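Local coordinates for putative uncharacterized protein (Leishmania major, PDB 3M3I), which is of unknown function but belongs to the DUF985 family of the cupin superfamily, whose members share a beta-barrel fold, at residues P32-S40 / E70-L78. Sequence-based numbering, arbitrary orientation.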
ATOM      1  N   PRO A  32     -11.951  15.815   5.479  1.00 69.62           N
ATOM      2  CA  PRO A  32     -13.020  15.134   4.747  1.00 70.41           C
ATOM      3  C   PRO A  32     -12.731  15.016   3.263  1.00 71.75           C
ATOM      4  O   PRO A  32     -12.186  15.933   2.661  1.00 73.33           O
ATOM      5  CB  PRO A  32     -14.232  16.051   4.962  1.00 72.94           C
ATOM      6  CG  PRO A  32     -13.962  16.695   6.244  1.00 72.46           C
ATOM      7  CD  PRO A  32     -12.483  16.959   6.233  1.00 71.19           C
ATOM      8  N   HIS A  33     -13.121  13.885   2.701  1.00 71.53           N
ATOM      9  CA  HIS A  33     -12.975  13.588   1.293  1.00 73.39           C
ATOM     10  C   HIS A  33     -14.351  13.729   0.634  1.00 76.48           C
ATOM     11  O   HIS A  33     -15.366  13.434   1.256  1.00 76.32           O
ATOM     12  CB  HIS A  33     -12.441  12.160   1.147  1.00 71.60           C
ATOM     13  CG  HIS A  33     -11.893  11.853  -0.206  1.00 73.58           C
ATOM     14  ND1 HIS A  33     -12.695  11.682  -1.311  1.00 76.65           N
ATOM     15  CD2 HIS A  33     -10.622  11.692  -0.635  1.00 73.54           C
ATOM     16  CE1 HIS A  33     -11.941  11.429  -2.363  1.00 78.43           C
ATOM     17  NE2 HIS A  33     -10.679  11.421  -1.978  1.00 76.55           N
ATOM     18  N   PRO A  34     -14.398  14.219  -0.617  1.00 75.97           N
ATOM     19  CA  PRO A  34     -15.675  14.330  -1.322  1.00 78.77           C
ATOM     20  C   PRO A  34     -16.567  13.078  -1.212  1.00 76.47           C
ATOM     21  O   PRO A  34     -17.721  13.186  -0.787  1.00 76.62           O
ATOM     22  CB  PRO A  34     -15.238  14.599  -2.761  1.00 82.92           C
ATOM     23  CG  PRO A  34     -13.946  15.346  -2.623  1.00 83.35           C
ATOM     24  CD  PRO A  34     -13.329  14.963  -1.314  1.00 78.48           C
ATOM     25  N   GLU A  35     -16.024  11.907  -1.560  1.00 74.90           N
ATOM     26  CA  GLU A  35     -16.759  10.624  -1.497  1.00 73.53           C
ATOM     27  C   GLU A  35     -17.347  10.325  -0.096  1.00 70.46           C
ATOM     28  O   GLU A  35     -18.387   9.674   0.033  1.00 70.20           O
ATOM     29  CB  GLU A  35     -15.841   9.465  -1.954  1.00 73.26           C
ATOM     30  CG  GLU A  35     -14.687   9.120  -0.967  1.00 70.18           C
ATOM     31  CD  GLU A  35     -13.648   8.161  -1.536  1.00 71.04           C
ATOM     32  OE1 GLU A  35     -12.928   8.528  -2.497  1.00 73.44           O
ATOM     33  OE2 GLU A  35     -13.528   7.026  -1.015  1.00 70.07           O
ATOM     34  N   GLY A  36     -16.673  10.821   0.938  1.00 68.87           N
ATOM     35  CA  GLY A  36     -17.055  10.599   2.321  1.00 67.17           C
ATOM     36  C   GLY A  36     -15.791  10.201   3.035  1.00 65.57           C
ATOM     37  O   GLY A  36     -14.725  10.221   2.424  1.00 65.56           O
ATOM     38  N   GLY A  37     -15.885   9.844   4.311  1.00 64.87           N
ATOM     39  CA  GLY A  37     -14.711   9.471   5.080  1.00 64.20           C
ATOM     40  C   GLY A  37     -13.649  10.548   5.133  1.00 64.60           C
ATOM     41  O   GLY A  37     -13.878  11.658   4.717  1.00 65.84           O
ATOM     42  N   TYR A  38     -12.471  10.196   5.640  1.00 64.11           N
ATOM     43  CA  TYR A  38     -11.413  11.170   5.905  1.00 64.72           C
ATOM     44  C   TYR A  38     -10.120  10.798   5.158  1.00 63.70           C
ATOM     45  O   TYR A  38      -9.902   9.637   4.834  1.00 63.01           O
ATOM     46  CB  TYR A  38     -11.208  11.294   7.419  1.00 66.17           C
ATOM     47  CG  TYR A  38     -12.502  11.657   8.140  1.00 68.02           C
ATOM     48  CD1 TYR A  38     -13.449  10.687   8.447  1.00 67.81           C
ATOM     49  CD2 TYR A  38     -12.790  12.973   8.488  1.00 70.66           C
ATOM     50  CE1 TYR A  38     -14.642  11.009   9.086  1.00 69.74           C
ATOM     51  CE2 TYR A  38     -13.978  13.305   9.132  1.00 73.07           C
ATOM     52  CZ  TYR A  38     -14.904  12.314   9.422  1.00 72.37           C
ATOM     53  OH  TYR A  38     -16.093  12.628  10.062  1.00 74.99           O
ATOM     54  N   TYR A  39      -9.275  11.783   4.853  1.00 64.26           N
ATOM     55  CA  TYR A  39      -8.064  11.501   4.096  1.00 63.67           C
ATOM     56  C   TYR A  39      -6.949  12.546   4.167  1.00 64.43           C
ATOM     57  O   TYR A  39      -7.133  13.632   4.665  1.00 65.96           O
ATOM     58  CB  TYR A  39      -8.427  11.252   2.633  1.00 64.16           C
ATOM     59  CG  TYR A  39      -8.366  12.470   1.758  1.00 66.10           C
ATOM     60  CD1 TYR A  39      -7.518  12.515   0.657  1.00 67.32           C
ATOM     61  CD2 TYR A  39      -9.160  13.574   2.013  1.00 67.70           C
ATOM     62  CE1 TYR A  39      -7.464  13.626  -0.148  1.00 70.13           C
ATOM     63  CE2 TYR A  39      -9.105  14.688   1.215  1.00 70.63           C
ATOM     64  CZ  TYR A  39      -8.257  14.707   0.139  1.00 71.86           C
ATOM     65  OH  TYR A  39      -8.210  15.813  -0.676  1.00 75.79           O
ATOM     66  N   SER A  40      -5.774  12.171   3.665  1.00 63.91           N
ATOM     67  CA  SER A  40      -4.746  13.147   3.326  1.00 64.86           C
ATOM     68  C   SER A  40      -3.777  12.573   2.301  1.00 64.73           C
ATOM     69  O   SER A  40      -3.466  11.403   2.335  1.00 63.91           O
ATOM     70  CB  SER A  40      -3.987  13.605   4.566  1.00 65.13           C
ATOM     71  OG  SER A  40      -3.305  12.519   5.143  1.00 64.01           O
ATOM     72  N   GLU A  70     -20.658   6.693  10.501  1.00 85.78           N
ATOM     73  CA  GLU A  70     -21.346   7.941  10.154  1.00 87.59           C
ATOM     74  C   GLU A  70     -20.780   8.583   8.877  1.00 85.33           C
ATOM     75  O   GLU A  70     -21.401   9.488   8.328  1.00 86.58           O
ATOM     76  CB  GLU A  70     -21.281   8.936  11.320  1.00 90.94           C
ATOM     77  CG  GLU A  70     -22.070   8.506  12.576  1.00 94.23           C
ATOM     78  CD  GLU A  70     -22.268   9.644  13.601  1.00 98.44           C
ATOM     79  OE1 GLU A  70     -21.748  10.759  13.359  1.00 98.70           O
ATOM     80  OE2 GLU A  70     -22.939   9.432  14.646  1.00101.80           O
ATOM     81  N   SER A  71     -19.613   8.117   8.409  1.00 82.40           N
ATOM     82  CA  SER A  71     -18.973   8.658   7.201  1.00 80.46           C
ATOM     83  C   SER A  71     -18.446   7.575   6.236  1.00 77.39           C
ATOM     84  O   SER A  71     -17.243   7.399   6.070  1.00 75.78           O
ATOM     85  CB  SER A  71     -17.846   9.621   7.580  1.00 80.85           C
ATOM     86  OG  SER A  71     -17.586  10.529   6.524  1.00 80.37           O
ATOM     87  N   PRO A  72     -19.356   6.862   5.568  1.00 76.89           N
ATOM     88  CA  PRO A  72     -18.932   5.929   4.524  1.00 74.45           C
ATOM     89  C   PRO A  72     -18.396   6.635   3.286  1.00 73.31           C
ATOM     90  O   PRO A  72     -18.666   7.802   3.098  1.00 74.50           O
ATOM     91  CB  PRO A  72     -20.220   5.186   4.183  1.00 74.90           C
ATOM     92  CG  PRO A  72     -21.318   6.102   4.601  1.00 77.43           C
ATOM     93  CD  PRO A  72     -20.813   6.848   5.778  1.00 78.91           C
ATOM     94  N   SER A  73     -17.626   5.935   2.455  1.00 71.39           N
ATOM     95  CA  SER A  73     -17.230   6.447   1.141  1.00 70.57           C
ATOM     96  C   SER A  73     -18.326   6.041   0.167  1.00 70.55           C
ATOM     97  O   SER A  73     -18.615   4.871   0.033  1.00 69.92           O
ATOM     98  CB  SER A  73     -15.875   5.867   0.730  1.00 69.06           C
ATOM     99  OG  SER A  73     -15.682   5.816  -0.679  1.00 68.35           O
ATOM    100  N   HIS A  74     -18.954   6.999  -0.501  1.00 71.50           N
ATOM    101  CA  HIS A  74     -20.111   6.704  -1.348  1.00 71.90           C
ATOM    102  C   HIS A  74     -19.668   6.275  -2.724  1.00 70.67           C
ATOM    103  O   HIS A  74     -18.539   6.532  -3.119  1.00 69.92           O
ATOM    104  CB  HIS A  74     -21.025   7.920  -1.450  1.00 73.96           C
ATOM    105  CG  HIS A  74     -21.663   8.298  -0.152  1.00 75.84           C
ATOM    106  ND1 HIS A  74     -21.027   9.076   0.786  1.00 76.66           N
ATOM    107  CD2 HIS A  74     -22.873   7.990   0.368  1.00 77.39           C
ATOM    108  CE1 HIS A  74     -21.821   9.240   1.828  1.00 78.72           C
ATOM    109  NE2 HIS A  74     -22.945   8.585   1.601  1.00 79.22           N
ATOM    110  N   LEU A  75     -20.566   5.621  -3.447  1.00 70.78           N
ATOM    111  CA  LEU A  75     -20.245   5.052  -4.752  1.00 69.97           C
ATOM    112  C   LEU A  75     -19.596   6.058  -5.716  1.00 70.19           C
ATOM    113  O   LEU A  75     -20.167   7.098  -6.051  1.00 71.47           O
ATOM    114  CB  LEU A  75     -21.487   4.406  -5.378  1.00 70.59           C
ATOM    115  CG  LEU A  75     -22.081   3.206  -4.611  1.00 70.57           C
ATOM    116  CD1 LEU A  75     -23.177   2.508  -5.399  1.00 71.26           C
ATOM    117  CD2 LEU A  75     -21.007   2.193  -4.245  1.00 69.35           C
ATOM    118  N   HIS A  76     -18.378   5.743  -6.133  1.00 69.27           N
ATOM    119  CA  HIS A  76     -17.635   6.565  -7.079  1.00 69.67           C
ATOM    120  C   HIS A  76     -16.851   5.673  -8.051  1.00 69.18           C
ATOM    121  O   HIS A  76     -16.818   4.443  -7.909  1.00 68.53           O
ATOM    122  CB  HIS A  76     -16.684   7.490  -6.324  1.00 69.74           C
ATOM    123  CG  HIS A  76     -15.646   6.766  -5.529  1.00 68.64           C
ATOM    124  ND1 HIS A  76     -15.931   6.127  -4.343  1.00 68.16           N
ATOM    125  CD2 HIS A  76     -14.329   6.561  -5.760  1.00 68.25           C
ATOM    126  CE1 HIS A  76     -14.832   5.572  -3.869  1.00 67.47           C
ATOM    127  NE2 HIS A  76     -13.845   5.817  -4.711  1.00 67.51           N
ATOM    128  N   ARG A  77     -16.222   6.285  -9.037  1.00 69.87           N
ATOM    129  CA  ARG A  77     -15.496   5.524 -10.026  1.00 70.00           C
ATOM    130  C   ARG A  77     -14.189   6.225 -10.408  1.00 70.61           C
ATOM    131  O   ARG A  77     -14.127   7.455 -10.470  1.00 71.39           O
ATOM    132  CB  ARG A  77     -16.381   5.277 -11.249  1.00 70.95           C
ATOM    133  CG  ARG A  77     -15.717   4.499 -12.375  1.00 71.66           C
ATOM    134  CD  ARG A  77     -16.303   4.890 -13.700  1.00 73.19           C
ATOM    135  NE  ARG A  77     -17.560   4.212 -13.972  1.00 73.35           N
ATOM    136  CZ  ARG A  77     -18.571   4.725 -14.666  1.00 74.47           C
ATOM    137  NH1 ARG A  77     -18.528   5.960 -15.147  1.00 75.62           N
ATOM    138  NH2 ARG A  77     -19.650   3.991 -14.866  1.00 74.70           N
ATOM    139  N   LEU A  78     -13.152   5.420 -10.637  1.00 70.57           N
ATOM    140  CA  LEU A  78     -11.844   5.903 -11.050  1.00 71.47           C
ATOM    141  C   LEU A  78     -11.601   5.341 -12.437  1.00 72.86           C
ATOM    142  O   LEU A  78     -12.462   4.683 -12.995  1.00 73.01           O
ATOM    143  CB  LEU A  78     -10.761   5.436 -10.069  1.00 70.78           C
ATOM    144  CG  LEU A  78     -10.858   5.959  -8.630  1.00 69.72           C
ATOM    145  CD1 LEU A  78      -9.987   5.165  -7.673  1.00 69.10           C
ATOM    146  CD2 LEU A  78     -10.491   7.435  -8.546  1.00 70.48           C
TER
HETATM  147  O   HOH W   1     -11.441   5.926  -3.412  1.00 43.18           O
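The carboxylate of E35 lies over one face of the H76 imidazole, OE1 3.6 Å above the ring and displaced toward its rim, the two planes 40° apart. At the edge of the same ring, H76 ND1 donates to H74 O (2.9 Å), and this bond, in the plane of both ring and carbonyl, fixes the ring's rotation. F156 of strand 155-159 meets the H76 ring with planes inclined at about 45°. The H74 ring stacks on Y211, and at its edge ND1 donates to E35 O, which lies in the ring plane at 2.8 Å; the backbone N of H74 grips the same oxygen from above the carbonyl plane. A water bridges H76 NE2 (2.7 Å) and E35 OE1. S73 OG donates a hydrogen bond to E35 OE2, modelled very short at 2.5 Å. The glutamate reaches both partners because CG sits between its backbone N and carbonyl carbon (chi1 70°) and the chain runs extended from there. In this cupin-superfamily fold the contact joins the type I turn H33-G36, leading into strand 38-44 of one antiparallel sheet, to residues 71-76, which run through strand 73-74 and turn at L75 into strand 76-77 of the other sheet. G36 CA approaches P72 O at 3.3 Å in a CA-H...O contact, and G37 N donates to S71 OG (2.9 Å); S71 CB meets Y38 CE1 obliquely at 3.8 Å.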